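Local structure of SusD-like carbohydrate binding protein (Bacteroides vulgatus, 3LEW) at residues S57-N62 and Y284-D289; T276-S281 and K328-D333; F307-P312 and W323-K328. The protein probably binds carbohydrate at the outer membrane as a member of the SusD family of nutrient-binding proteins. All coordinates share one frame; numbering follows the deposited sequence.

The three contacts form one connected region on the same side of the chain's centre, with centres about 10 Å (contacts 1 and 3), 11 Å (2 and 3) and 15 Å (1 and 2) apart. Contact 1 pairs strand 59-61 with strand 286-288, more than 220 residues later; contact 3 is the hairpin of strands 306-309 and 321-326. They meet through a probable hydrogen bond from Val288 N to Met324 O (2.8 Å). Contacts 1 and 2 alternate along the chain, whereas both strands of contact 3 fall between the segments of contact 2, sharing Lys328 with it. An early segment of this protein, richer in helix than in strand, is tied to the later strand-and-loop region.

Contact 1: residues S57-N62 and Y284-D289; sequences SDVVLN and YSFNVD
Two donors grip the carbonyl O of Asp58: Asp289 N across the contact, at 3.1 Å and nearly straight (172° at the hydrogen), and the indole NE1 of Trp403. Further along, Val60 and Asn287 exchange backbone bonds, Val60 N to Asn287 O at 2.9 Å and Asn287 N to Val60 O at the same length. Asn62 N then reaches Ser285 O at 3.2 Å. This register defines a two-stranded antiparallel sheet of 59-61 and 286-288, with 129° between the strand directions; Phe286 is also the centre of an inverse gamma turn. Leu61 and Phe286 share one face of this sheet. There Leu61 CD2 stands almost on the Phe286 ring normal, 4.3 Å from the centroid, a CH-pi contact. Val59 CG1, placed beside its own carbonyl carbon, meets CD2 of the same ring at 3.7 Å. Asn62 has CG between backbone N and carbonyl carbon (chi1 72°), which lays its amide along Ser285 and nearly perpendicular to the Tyr284 ring, with ND2 3.6 Å from Tyr284 CD2. Its amide also bonds Lys64 N and Tyr283 O, and an alanine here would probably leave both without their side-chain mate. At the other end, Asp58 OD1 and Asp289 OD2 stand 5.0 Å apart, with a water hydrogen-bonded to both oxygens; Asp289 OD1 accepts from Tyr291 N, and Arg399 forms a salt bridge to Asp58 OD1, which probably eases the proximity of like charges.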
ATOM      1  N   SER A  57       0.017   8.564 -10.638  1.00 12.60           N
ATOM      2  CA  SER A  57      -0.555   9.571 -11.507  1.00 12.52           C
ATOM      3  C   SER A  57      -1.414  10.559 -10.780  1.00 13.04           C
ATOM      4  O   SER A  57      -1.831  11.540 -11.400  1.00 13.13           O
ATOM      5  CB  SER A  57      -1.406   8.880 -12.597  1.00 13.14           C
ATOM      6  OG  SER A  57      -0.573   8.046 -13.419  1.00 13.93           O
ATOM      7  N   ASP A  58      -1.769  10.269  -9.526  1.00 13.54           N
ATOM      8  CA  ASP A  58      -2.875  11.007  -8.881  1.00 14.07           C
ATOM      9  C   ASP A  58      -2.516  11.926  -7.725  1.00 13.49           C
ATOM     10  O   ASP A  58      -3.426  12.590  -7.113  1.00 13.40           O
ATOM     11  CB  ASP A  58      -3.940  10.019  -8.441  1.00 14.39           C
ATOM     12  CG  ASP A  58      -4.415   9.150  -9.591  1.00 15.90           C
ATOM     13  OD1 ASP A  58      -4.622   9.747 -10.675  1.00 16.35           O
ATOM     14  OD2 ASP A  58      -4.478   7.900  -9.415  1.00 15.71           O
ATOM     15  N   VAL A  59      -1.234  11.992  -7.415  1.00 13.91           N
ATOM     16  CA  VAL A  59      -0.740  12.730  -6.242  1.00 14.24           C
ATOM     17  C   VAL A  59       0.303  13.734  -6.699  1.00 14.73           C
ATOM     18  O   VAL A  59       1.178  13.390  -7.495  1.00 14.70           O
ATOM     19  CB  VAL A  59      -0.143  11.742  -5.191  1.00 14.61           C
ATOM     20  CG1 VAL A  59       0.592  12.469  -4.035  1.00 15.53           C
ATOM     21  CG2 VAL A  59      -1.259  10.806  -4.652  1.00 11.95           C
ATOM     22  N   VAL A  60       0.158  14.975  -6.228  1.00 14.05           N
ATOM     23  CA  VAL A  60       1.100  16.067  -6.386  0.50 13.67           C
ATOM     24  C   VAL A  60       1.729  16.379  -5.022  1.00 13.85           C
ATOM     25  O   VAL A  60       0.976  16.715  -4.082  1.00 13.85           O
ATOM     26  CB  VAL A  60       0.333  17.357  -6.843  0.50 14.20           C
ATOM     27  CG1 VAL A  60       1.272  18.533  -7.032  0.50 12.55           C
ATOM     28  CG2 VAL A  60      -0.509  17.106  -8.127  0.50 11.44           C
ATOM     29  N   LEU A  61       3.047  16.343  -4.927  1.00 14.47           N
ATOM     30  CA  LEU A  61       3.758  16.705  -3.713  1.00 13.57           C
ATOM     31  C   LEU A  61       4.078  18.208  -3.708  1.00 14.79           C
ATOM     32  O   LEU A  61       4.498  18.791  -4.726  1.00 14.14           O
ATOM     33  CB  LEU A  61       5.027  15.870  -3.549  1.00 13.18           C
ATOM     34  CG  LEU A  61       4.919  14.581  -2.742  1.00 12.60           C
ATOM     35  CD1 LEU A  61       4.726  14.808  -1.238  1.00 13.86           C
ATOM     36  CD2 LEU A  61       3.791  13.618  -3.296  1.00 12.03           C
ATOM     37  N   ASN A  62       3.889  18.837  -2.549  1.00 13.60           N
ATOM     38  CA  ASN A  62       4.440  20.166  -2.353  1.00 13.51           C
ATOM     39  C   ASN A  62       5.948  20.077  -2.075  1.00 14.83           C
ATOM     40  O   ASN A  62       6.587  19.023  -2.241  1.00 15.80           O
ATOM     41  CB  ASN A  62       3.592  21.019  -1.337  1.00 11.78           C
ATOM     42  CG  ASN A  62       3.745  20.568   0.098  1.00 13.61           C
ATOM     43  OD1 ASN A  62       4.684  19.827   0.409  1.00 12.49           O
ATOM     44  ND2 ASN A  62       2.836  21.012   0.985  1.00 12.22           N
ATOM     45  N   TYR A 284       1.508  18.750   5.123  1.00 14.47           N
ATOM     46  CA  TYR A 284       0.325  18.827   4.242  1.00 13.47           C
ATOM     47  C   TYR A 284       0.715  18.631   2.768  1.00 13.89           C
ATOM     48  O   TYR A 284       0.342  19.427   1.904  1.00 13.51           O
ATOM     49  CB  TYR A 284      -0.430  20.161   4.449  1.00 13.80           C
ATOM     50  CG  TYR A 284       0.428  21.345   4.728  1.00 14.38           C
ATOM     51  CD1 TYR A 284       0.837  21.642   6.017  1.00 15.81           C
ATOM     52  CD2 TYR A 284       0.842  22.200   3.693  1.00 16.28           C
ATOM     53  CE1 TYR A 284       1.661  22.736   6.292  1.00 16.05           C
ATOM     54  CE2 TYR A 284       1.665  23.285   3.960  1.00 15.09           C
ATOM     55  CZ  TYR A 284       2.057  23.556   5.247  1.00 16.51           C
ATOM     56  OH  TYR A 284       2.834  24.688   5.527  1.00 18.82           O
ATOM     57  N   SER A 285       1.452  17.568   2.487  1.00 13.75           N
ATOM     58  CA  SER A 285       2.222  17.501   1.227  1.00 13.79           C
ATOM     59  C   SER A 285       1.622  16.610   0.141  1.00 13.75           C
ATOM     60  O   SER A 285       1.911  16.826  -1.041  1.00 13.90           O
ATOM     61  CB  SER A 285       3.644  17.046   1.515  1.00 14.13           C
ATOM     62  OG  SER A 285       3.646  15.798   2.217  1.00 13.36           O
ATOM     63  N   PHE A 286       0.811  15.637   0.549  1.00 13.50           N
ATOM     64  CA  PHE A 286       0.140  14.690  -0.394  1.00 13.06           C
ATOM     65  C   PHE A 286      -1.117  15.311  -0.974  1.00 14.32           C
ATOM     66  O   PHE A 286      -2.230  15.030  -0.548  1.00 13.59           O
ATOM     67  CB  PHE A 286      -0.120  13.336   0.281  1.00 14.07           C
ATOM     68  CG  PHE A 286       1.052  12.402   0.212  1.00 14.45           C
ATOM     69  CD1 PHE A 286       2.245  12.717   0.838  1.00 12.56           C
ATOM     70  CD2 PHE A 286       1.000  11.258  -0.535  1.00 13.16           C
ATOM     71  CE1 PHE A 286       3.387  11.873   0.756  1.00 14.50           C
ATOM     72  CE2 PHE A 286       2.132  10.423  -0.621  1.00 13.35           C
ATOM     73  CZ  PHE A 286       3.300  10.740   0.020  1.00 13.57           C
ATOM     74  N   ASN A 287      -0.918  16.200  -1.951  1.00 13.01           N
ATOM     75  CA  ASN A 287      -2.025  16.899  -2.536  1.00 13.78           C
ATOM     76  C   ASN A 287      -2.491  16.135  -3.770  1.00 13.64           C
ATOM     77  O   ASN A 287      -1.868  15.130  -4.186  1.00 14.27           O
ATOM     78  CB  ASN A 287      -1.625  18.316  -2.797  1.00 13.52           C
ATOM     79  CG  ASN A 287      -1.353  19.061  -1.497  1.00 15.84           C
ATOM     80  OD1 ASN A 287      -2.290  19.380  -0.773  1.00 15.05           O
ATOM     81  ND2 ASN A 287      -0.071  19.300  -1.186  1.00 14.74           N
ATOM     82  N   VAL A 288      -3.571  16.614  -4.338  1.00 12.88           N
ATOM     83  CA  VAL A 288      -4.281  15.840  -5.350  1.00 12.94           C
ATOM     84  C   VAL A 288      -4.001  16.418  -6.748  1.00 12.84           C
ATOM     85  O   VAL A 288      -4.004  17.628  -6.935  1.00 13.19           O
ATOM     86  CB  VAL A 288      -5.785  15.835  -5.058  1.00 13.61           C
ATOM     87  CG1 VAL A 288      -6.533  14.974  -6.094  1.00 14.39           C
ATOM     88  CG2 VAL A 288      -6.067  15.381  -3.634  1.00 14.09           C
ATOM     89  N   ASP A 289      -3.792  15.562  -7.739  1.00 13.16           N
ATOM     90  CA  ASP A 289      -3.877  16.036  -9.150  1.00 13.12           C
ATOM     91  C   ASP A 289      -5.273  16.617  -9.377  1.00 13.54           C
ATOM     92  O   ASP A 289      -6.277  15.906  -9.274  1.00 12.42           O
ATOM     93  CB  ASP A 289      -3.665  14.861 -10.099  1.00 14.03           C
ATOM     94  CG  ASP A 289      -3.700  15.249 -11.572  1.00 14.00           C
ATOM     95  OD1 ASP A 289      -3.875  16.453 -11.899  1.00 13.06           O
ATOM     96  OD2 ASP A 289      -3.557  14.321 -12.407  1.00 12.47           O
TER
HETATM   97  O   HOH W   1      -4.776  11.904 -12.376  1.00 16.97           O

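Contact 2: residues T276-S281 and K328-D333; sequences TTTKGS and KFRFRD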
ATOM      1  N   THR A 276      -3.853  17.093   4.636  1.00 13.58           N
ATOM      2  CA  THR A 276      -3.622  18.350   3.930  1.00 13.83           C
ATOM      3  C   THR A 276      -4.653  19.400   4.330  1.00 13.79           C
ATOM      4  O   THR A 276      -4.751  20.462   3.697  1.00 14.51           O
ATOM      5  CB  THR A 276      -3.657  18.147   2.415  1.00 13.63           C
ATOM      6  OG1 THR A 276      -4.919  17.559   2.017  1.00 14.58           O
ATOM      7  CG2 THR A 276      -2.493  17.216   1.981  1.00 14.76           C
ATOM      8  N   THR A 277      -5.436  19.087   5.362  1.00 13.50           N
ATOM      9  CA  THR A 277      -6.553  19.959   5.759  1.00 14.67           C
ATOM     10  C   THR A 277      -6.613  20.391   7.238  1.00 14.86           C
ATOM     11  O   THR A 277      -7.198  21.438   7.550  1.00 15.41           O
ATOM     12  CB  THR A 277      -7.919  19.375   5.332  1.00 14.85           C
ATOM     13  OG1 THR A 277      -8.175  18.151   6.031  1.00 15.46           O
ATOM     14  CG2 THR A 277      -8.019  19.172   3.806  1.00 13.53           C
ATOM     15  N   THR A 278      -6.089  19.581   8.172  1.00 15.61           N
ATOM     16  CA  THR A 278      -6.122  19.959   9.580  1.00 16.59           C
ATOM     17  C   THR A 278      -5.059  21.017   9.941  1.00 16.40           C
ATOM     18  O   THR A 278      -3.871  20.831   9.684  1.00 16.68           O
ATOM     19  CB  THR A 278      -5.905  18.741  10.527  1.00 15.04           C
ATOM     20  OG1 THR A 278      -6.793  17.688  10.130  1.00 15.84           O
ATOM     21  CG2 THR A 278      -6.146  19.127  11.996  1.00 17.57           C
ATOM     22  N   LYS A 279      -5.478  22.117  10.559  1.00 17.57           N
ATOM     23  CA  LYS A 279      -4.527  23.070  11.117  1.00 18.50           C
ATOM     24  C   LYS A 279      -3.669  22.383  12.150  1.00 18.61           C
ATOM     25  O   LYS A 279      -4.201  21.829  13.114  1.00 17.65           O
ATOM     26  CB  LYS A 279      -5.260  24.229  11.792  1.00 19.66           C
ATOM     27  CG  LYS A 279      -6.040  25.067  10.812  1.00 23.67           C
ATOM     28  CD  LYS A 279      -6.907  26.121  11.569  1.00 28.66           C
ATOM     29  CE  LYS A 279      -8.168  26.484  10.763  1.00 33.40           C
ATOM     30  NZ  LYS A 279      -7.972  27.749   9.998  1.00 35.49           N
ATOM     31  N   GLY A 280      -2.351  22.430  11.943  1.00 19.18           N
ATOM     32  CA  GLY A 280      -1.412  21.686  12.789  1.00 18.76           C
ATOM     33  C   GLY A 280      -0.669  20.564  12.083  1.00 18.16           C
ATOM     34  O   GLY A 280       0.348  20.104  12.598  1.00 18.37           O
ATOM     35  N   SER A 281      -1.162  20.082  10.933  1.00 16.95           N
ATOM     36  CA  SER A 281      -0.372  19.147  10.128  1.00 16.64           C
ATOM     37  C   SER A 281       0.914  19.828   9.665  1.00 16.61           C
ATOM     38  O   SER A 281       0.906  20.977   9.306  1.00 17.60           O
ATOM     39  CB  SER A 281      -1.173  18.681   8.906  1.00 16.44           C
ATOM     40  OG  SER A 281      -0.364  17.921   8.035  1.00 16.84           O
ATOM     41  N   LYS A 328      -9.808  13.084   2.834  1.00 13.82           N
ATOM     42  CA  LYS A 328      -9.858  11.636   3.160  1.00 14.48           C
ATOM     43  C   LYS A 328      -9.130  11.272   4.458  1.00 14.53           C
ATOM     44  O   LYS A 328      -9.719  10.635   5.345  1.00 13.69           O
ATOM     45  CB  LYS A 328      -9.290  10.819   1.989  1.00 15.12           C
ATOM     46  CG  LYS A 328      -9.412   9.323   2.121  1.00 16.42           C
ATOM     47  CD  LYS A 328      -9.017   8.626   0.834  1.00 15.99           C
ATOM     48  CE  LYS A 328      -9.070   7.137   0.987  1.00 15.84           C
ATOM     49  NZ  LYS A 328      -8.750   6.381  -0.259  1.00 14.68           N
ATOM     50  N   PHE A 329      -7.858  11.669   4.558  1.00 14.15           N
ATOM     51  CA  PHE A 329      -7.014  11.337   5.708  1.00 14.81           C
ATOM     52  C   PHE A 329      -6.876  12.571   6.602  1.00 14.64           C
ATOM     53  O   PHE A 329      -6.451  13.649   6.135  1.00 15.46           O
ATOM     54  CB  PHE A 329      -5.628  10.921   5.287  1.00 15.53           C
ATOM     55  CG  PHE A 329      -5.587   9.672   4.498  1.00 15.22           C
ATOM     56  CD1 PHE A 329      -5.532   8.464   5.132  1.00 16.99           C
ATOM     57  CD2 PHE A 329      -5.574   9.719   3.109  1.00 16.03           C
ATOM     58  CE1 PHE A 329      -5.484   7.269   4.407  1.00 18.52           C
ATOM     59  CE2 PHE A 329      -5.501   8.559   2.369  1.00 17.82           C
ATOM     60  CZ  PHE A 329      -5.459   7.314   3.045  1.00 18.68           C
ATOM     61  N   ARG A 330      -7.302  12.433   7.857  1.00 13.78           N
ATOM     62  CA  ARG A 330      -7.071  13.454   8.856  1.00 13.48           C
ATOM     63  C   ARG A 330      -6.604  12.878  10.162  1.00 13.30           C
ATOM     64  O   ARG A 330      -7.019  11.830  10.523  1.00 14.03           O
ATOM     65  CB  ARG A 330      -8.334  14.269   9.102  1.00 13.32           C
ATOM     66  CG  ARG A 330      -8.925  14.839   7.841  1.00 14.71           C
ATOM     67  CD  ARG A 330     -10.138  15.738   8.094  1.00 15.36           C
ATOM     68  NE  ARG A 330     -11.217  15.174   8.908  1.00 15.12           N
ATOM     69  CZ  ARG A 330     -12.175  14.367   8.430  1.00 17.01           C
ATOM     70  NH1 ARG A 330     -12.176  13.994   7.142  1.00 16.62           N
ATOM     71  NH2 ARG A 330     -13.126  13.940   9.230  1.00 18.31           N
ATOM     72  N   PHE A 331      -5.731  13.590  10.873  1.00 13.05           N
ATOM     73  CA  PHE A 331      -5.387  13.197  12.229  1.00 12.84           C
ATOM     74  C   PHE A 331      -6.655  12.955  13.046  1.00 14.16           C
ATOM     75  O   PHE A 331      -7.641  13.695  12.964  1.00 13.56           O
ATOM     76  CB  PHE A 331      -4.567  14.309  12.931  1.00 13.55           C
ATOM     77  CG  PHE A 331      -3.072  14.261  12.652  1.00 14.08           C
ATOM     78  CD1 PHE A 331      -2.254  13.410  13.373  1.00 14.85           C
ATOM     79  CD2 PHE A 331      -2.477  15.094  11.682  1.00 13.75           C
ATOM     80  CE1 PHE A 331      -0.901  13.378  13.142  1.00 15.13           C
ATOM     81  CE2 PHE A 331      -1.136  15.042  11.445  1.00 14.20           C
ATOM     82  CZ  PHE A 331      -0.336  14.209  12.196  1.00 12.69           C
ATOM     83  N   ARG A 332      -6.628  11.903  13.841  1.00 14.95           N
ATOM     84  CA  ARG A 332      -7.694  11.636  14.810  1.00 15.68           C
ATOM     85  C   ARG A 332      -7.584  12.565  15.999  1.00 16.42           C
ATOM     86  O   ARG A 332      -8.564  13.198  16.406  1.00 16.40           O
ATOM     87  CB  ARG A 332      -7.690  10.174  15.241  1.00 15.15           C
ATOM     88  CG  ARG A 332      -8.849   9.849  16.160  1.00 19.10           C
ATOM     89  CD  ARG A 332      -8.866   8.386  16.507  1.00 18.52           C
ATOM     90  NE  ARG A 332      -7.882   8.059  17.563  1.00 16.65           N
ATOM     91  CZ  ARG A 332      -6.807   7.288  17.407  1.00 18.08           C
ATOM     92  NH1 ARG A 332      -6.503   6.793  16.249  1.00 15.56           N
ATOM     93  NH2 ARG A 332      -6.027   7.013  18.428  1.00 18.53           N
ATOM     94  N   ASP A 333      -6.369  12.700  16.530  1.00 16.87           N
ATOM     95  CA  ASP A 333      -6.095  13.559  17.686  1.00 17.14           C
ATOM     96  C   ASP A 333      -4.956  14.476  17.251  1.00 17.17           C
ATOM     97  O   ASP A 333      -3.822  14.039  17.156  1.00 17.45           O
ATOM     98  CB  ASP A 333      -5.696  12.675  18.892  1.00 17.12           C
ATOM     99  CG  ASP A 333      -5.404  13.471  20.149  1.00 21.35           C
ATOM    100  OD1 ASP A 333      -5.168  14.713  20.052  1.00 20.89           O
ATOM    101  OD2 ASP A 333      -5.398  12.828  21.244  1.00 21.88           O
TER
HETATM  102  O   HOH W   2      -6.775  15.975   4.710  1.00 14.90           O
HETATM  103  O   HOH W   3      -8.091  16.368  12.247  1.00 17.20           O
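Neither segment is a regular helix or strand, and the closest CA atoms, those of Thr278 and Arg330, are 6.6 Å apart. Segment 276-281 curls into a type II beta turn from Thr278 to Ser281, closed by Ser281 N to Thr278 O at 3.1 Å. Gly280 sits in it at phi 114°, psi -19°, where a side chain would collide with the carbonyl O of Lys279. No hydrogen bond joins the segments directly; two waters do so instead. The first accepts from Thr276 N and from Thr277 OG1, and donates to Phe329 O at 2.7 Å. The second donates to both Thr278 OG1 and Phe331 O, 2.8 Å from each. Asp275 OD2 ties the same two residues together, bonding Thr278 OG1 and Phe331 N. Arg330 contributes its aliphatic part: Thr277 OG1 lies 3.7 Å from CD, while CB faces Thr278 OG1. A bend at chi3 (-52°) turns the guanidinium aside, and it bonds the carbonyls of Lys243 and Ser327. Phe331 points toward the turn, its CE2 only loosely touching Ser281 CB at 4.4 Å. The arrangement is a water-bridged packing of two loops, a type II turn following helix 271-274 set against the chain leaving strand 321-326.

Contact 3: residues F307-P312 and W323-K328; sequences FWATDP and WMRNSK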
ATOM      1  N   PHE A 307     -11.160  19.315  -2.989  1.00 14.33           N
ATOM      2  CA  PHE A 307     -11.444  20.732  -3.107  1.00 14.56           C
ATOM      3  C   PHE A 307     -10.182  21.564  -2.980  1.00 14.60           C
ATOM      4  O   PHE A 307      -9.237  21.160  -2.336  1.00 14.11           O
ATOM      5  CB  PHE A 307     -12.444  21.181  -2.024  1.00 15.28           C
ATOM      6  CG  PHE A 307     -12.045  20.777  -0.629  1.00 15.85           C
ATOM      7  CD1 PHE A 307     -11.225  21.610   0.140  1.00 17.73           C
ATOM      8  CD2 PHE A 307     -12.444  19.572  -0.103  1.00 17.92           C
ATOM      9  CE1 PHE A 307     -10.846  21.262   1.402  1.00 19.28           C
ATOM     10  CE2 PHE A 307     -12.049  19.190   1.179  1.00 17.71           C
ATOM     11  CZ  PHE A 307     -11.235  20.051   1.922  1.00 18.36           C
ATOM     12  N   TRP A 308     -10.203  22.740  -3.610  1.00 13.79           N
ATOM     13  CA  TRP A 308      -9.113  23.716  -3.470  1.00 13.84           C
ATOM     14  C   TRP A 308      -9.068  24.268  -2.066  1.00 14.18           C
ATOM     15  O   TRP A 308     -10.108  24.598  -1.480  1.00 14.76           O
ATOM     16  CB  TRP A 308      -9.332  24.897  -4.418  1.00 14.40           C
ATOM     17  CG  TRP A 308      -9.357  24.571  -5.870  1.00 16.09           C
ATOM     18  CD1 TRP A 308     -10.426  24.700  -6.711  1.00 19.24           C
ATOM     19  CD2 TRP A 308      -8.262  24.091  -6.682  1.00 17.28           C
ATOM     20  NE1 TRP A 308     -10.074  24.314  -7.981  1.00 19.79           N
ATOM     21  CE2 TRP A 308      -8.757  23.927  -7.994  1.00 17.63           C
ATOM     22  CE3 TRP A 308      -6.930  23.773  -6.421  1.00 16.54           C
ATOM     23  CZ2 TRP A 308      -7.964  23.490  -9.038  1.00 13.88           C
ATOM     24  CZ3 TRP A 308      -6.135  23.334  -7.455  1.00 15.47           C
ATOM     25  CH2 TRP A 308      -6.662  23.184  -8.756  1.00 16.47           C
ATOM     26  N   ALA A 309      -7.875  24.445  -1.539  1.00 13.70           N
ATOM     27  CA  ALA A 309      -7.704  25.156  -0.289  1.00 13.96           C
ATOM     28  C   ALA A 309      -6.284  25.655  -0.194  1.00 13.04           C
ATOM     29  O   ALA A 309      -5.337  25.063  -0.766  1.00 13.31           O
ATOM     30  CB  ALA A 309      -8.044  24.228   0.962  1.00 14.15           C
ATOM     31  N   THR A 310      -6.111  26.689   0.598  1.00 13.60           N
ATOM     32  CA  THR A 310      -4.791  27.154   0.968  1.00 13.77           C
ATOM     33  C   THR A 310      -4.199  26.203   2.038  1.00 14.94           C
ATOM     34  O   THR A 310      -4.924  25.401   2.670  1.00 15.78           O
ATOM     35  CB  THR A 310      -4.856  28.609   1.490  1.00 14.43           C
ATOM     36  OG1 THR A 310      -5.898  28.718   2.468  1.00 14.71           O
ATOM     37  CG2 THR A 310      -5.156  29.589   0.347  1.00 13.74           C
ATOM     38  N   ASP A 311      -2.889  26.313   2.251  1.00 14.99           N
ATOM     39  CA  ASP A 311      -2.166  25.439   3.204  1.00 15.78           C
ATOM     40  C   ASP A 311      -2.801  25.550   4.601  1.00 17.01           C
ATOM     41  O   ASP A 311      -3.125  26.650   5.064  1.00 18.42           O
ATOM     42  CB  ASP A 311      -0.693  25.803   3.259  1.00 16.04           C
ATOM     43  CG  ASP A 311       0.065  25.483   1.948  1.00 15.72           C
ATOM     44  OD1 ASP A 311      -0.369  24.611   1.162  1.00 16.44           O
ATOM     45  OD2 ASP A 311       1.139  26.096   1.760  1.00 17.11           O
ATOM     46  N   PRO A 312      -3.035  24.404   5.253  1.00 18.89           N
ATOM     47  CA  PRO A 312      -3.777  24.448   6.518  1.00 19.81           C
ATOM     48  C   PRO A 312      -2.951  25.185   7.581  1.00 20.63           C
ATOM     49  O   PRO A 312      -1.765  24.921   7.768  1.00 21.21           O
ATOM     50  CB  PRO A 312      -4.003  22.964   6.857  1.00 20.15           C
ATOM     51  CG  PRO A 312      -2.928  22.257   6.118  1.00 19.95           C
ATOM     52  CD  PRO A 312      -2.674  23.042   4.861  1.00 16.89           C
ATOM     53  N   TRP A 323      -3.956  24.470  -3.554  1.00 13.16           N
ATOM     54  CA  TRP A 323      -3.681  23.148  -4.071  1.00 13.43           C
ATOM     55  C   TRP A 323      -4.967  22.347  -3.883  1.00 13.67           C
ATOM     56  O   TRP A 323      -5.799  22.689  -3.034  1.00 13.41           O
ATOM     57  CB  TRP A 323      -2.558  22.477  -3.285  1.00 13.53           C
ATOM     58  CG  TRP A 323      -1.230  23.209  -3.259  1.00 12.47           C
ATOM     59  CD1 TRP A 323      -0.983  24.452  -2.768  1.00 10.74           C
ATOM     60  CD2 TRP A 323       0.018  22.723  -3.750  1.00 12.85           C
ATOM     61  NE1 TRP A 323       0.327  24.776  -2.921  1.00 11.85           N
ATOM     62  CE2 TRP A 323       0.982  23.718  -3.487  1.00 12.85           C
ATOM     63  CE3 TRP A 323       0.430  21.523  -4.334  1.00 12.17           C
ATOM     64  CZ2 TRP A 323       2.332  23.579  -3.848  1.00 13.09           C
ATOM     65  CZ3 TRP A 323       1.792  21.374  -4.683  1.00 13.15           C
ATOM     66  CH2 TRP A 323       2.715  22.394  -4.422  1.00 14.69           C
HETATM   67  N   MSE A 324      -5.126  21.257  -4.622  1.00 13.34           N
HETATM   68  CA  MSE A 324      -6.300  20.411  -4.466  0.70 13.14           C
HETATM   69  C   MSE A 324      -6.045  19.470  -3.275  1.00 12.97           C
HETATM   70  O   MSE A 324      -5.072  18.725  -3.277  1.00 13.48           O
HETATM   71  CB  MSE A 324      -6.598  19.679  -5.786  0.70 12.45           C
HETATM   72  CG  MSE A 324      -7.871  18.776  -5.770  0.70 14.52           C
HETATM   73 SE   MSE A 324      -9.517  19.735  -5.938  0.53 11.47          SE
HETATM   74  CE  MSE A 324      -9.310  20.251  -7.773  0.70 12.64           C
ATOM     75  N   ARG A 325      -6.905  19.545  -2.282  1.00 14.07           N
ATOM     76  CA  ARG A 325      -6.806  18.740  -1.089  1.00 14.07           C
ATOM     77  C   ARG A 325      -7.794  17.615  -1.124  1.00 14.99           C
ATOM     78  O   ARG A 325      -8.822  17.689  -1.784  1.00 13.77           O
ATOM     79  CB  ARG A 325      -7.120  19.587   0.157  1.00 15.04           C
ATOM     80  CG  ARG A 325      -6.494  20.934   0.223  1.00 16.58           C
ATOM     81  CD  ARG A 325      -4.974  20.890   0.174  1.00 17.31           C
ATOM     82  NE  ARG A 325      -4.483  22.260   0.053  1.00 14.29           N
ATOM     83  CZ  ARG A 325      -3.230  22.648   0.320  1.00 14.19           C
ATOM     84  NH1 ARG A 325      -2.294  21.780   0.678  1.00 14.54           N
ATOM     85  NH2 ARG A 325      -2.891  23.892   0.132  1.00 13.05           N
ATOM     86  N   ASN A 326      -7.458  16.533  -0.405  1.00 16.12           N
ATOM     87  CA  ASN A 326      -8.382  15.461  -0.120  1.00 15.51           C
ATOM     88  C   ASN A 326      -8.639  15.442   1.400  1.00 15.52           C
ATOM     89  O   ASN A 326      -7.702  15.300   2.168  1.00 13.93           O
ATOM     90  CB  ASN A 326      -7.790  14.109  -0.585  1.00 16.00           C
ATOM     91  CG  ASN A 326      -8.838  13.035  -0.765  1.00 16.23           C
ATOM     92  OD1 ASN A 326      -9.969  13.105  -0.182  1.00 15.50           O
ATOM     93  ND2 ASN A 326      -8.494  12.020  -1.577  1.00 13.94           N
ATOM     94  N   SER A 327      -9.895  15.627   1.820  1.00 14.10           N
ATOM     95  CA  SER A 327     -10.242  15.485   3.237  1.00 14.20           C
ATOM     96  C   SER A 327     -10.157  14.013   3.720  1.00 14.76           C
ATOM     97  O   SER A 327     -10.377  13.728   4.917  1.00 14.45           O
ATOM     98  CB  SER A 327     -11.617  16.081   3.501  1.00 14.32           C
ATOM     99  OG  SER A 327     -12.611  15.355   2.804  1.00 14.99           O
ATOM    100  N   LYS A 328      -9.808  13.084   2.834  1.00 13.82           N
ATOM    101  CA  LYS A 328      -9.858  11.636   3.160  1.00 14.48           C
ATOM    102  C   LYS A 328      -9.130  11.272   4.458  1.00 14.53           C
ATOM    103  O   LYS A 328      -9.719  10.635   5.345  1.00 13.69           O
ATOM    104  CB  LYS A 328      -9.290  10.819   1.989  1.00 15.12           C
ATOM    105  CG  LYS A 328      -9.412   9.323   2.121  1.00 16.42           C
ATOM    106  CD  LYS A 328      -9.017   8.626   0.834  1.00 15.99           C
ATOM    107  CE  LYS A 328      -9.070   7.137   0.987  1.00 15.84           C
ATOM    108  NZ  LYS A 328      -8.750   6.381  -0.259  1.00 14.68           N
TER
HETATM  109  O   HOH W   4       0.633  22.610  -0.213  1.00 15.41           O
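A beta hairpin brings these segments together: strand 306-309, outermost in a four-stranded mixed sheet, runs antiparallel to strand 321-326. Phe307 and Arg325 form a hydrogen-bonded pair, with Arg325 N to Phe307 O at 2.8 Å and the reverse bond from Phe307 N. Ala309 and Trp323 form the next such pair, and here Ala309 O takes three donors. Besides Trp323 N, it receives Arg325 NE at 3.0 Å and NH2 at 2.9 Å, a side-on grip by two nitrogens on one atom. A bend at chi2 (-59°) folds the arginine back along the strand to reach it. Arg325 NH2 also makes a salt bridge to Asp311 OD1 at 2.8 Å, meeting the carboxylate on its anti side with the two planar groups 78° apart. Both acceptors lie at the guanidinium edge, while Trp323 CB covers one face, which together fix the group's rotation. Between those pairs Trp308 and Met324, a selenomethionine, face each other on the sheet side away from Arg325. Met324 CE lies over the six-membered ring, 3.9 Å from its centroid (CH-pi), and SE stands above the five-membered ring in a more distant Met-aromatic contact. Over one face of the Trp323 ring, a water accepts a hydrogen bond from Arg325 NH1 at 3.2 Å and donates to Asp311 OD1 at 2.6 Å.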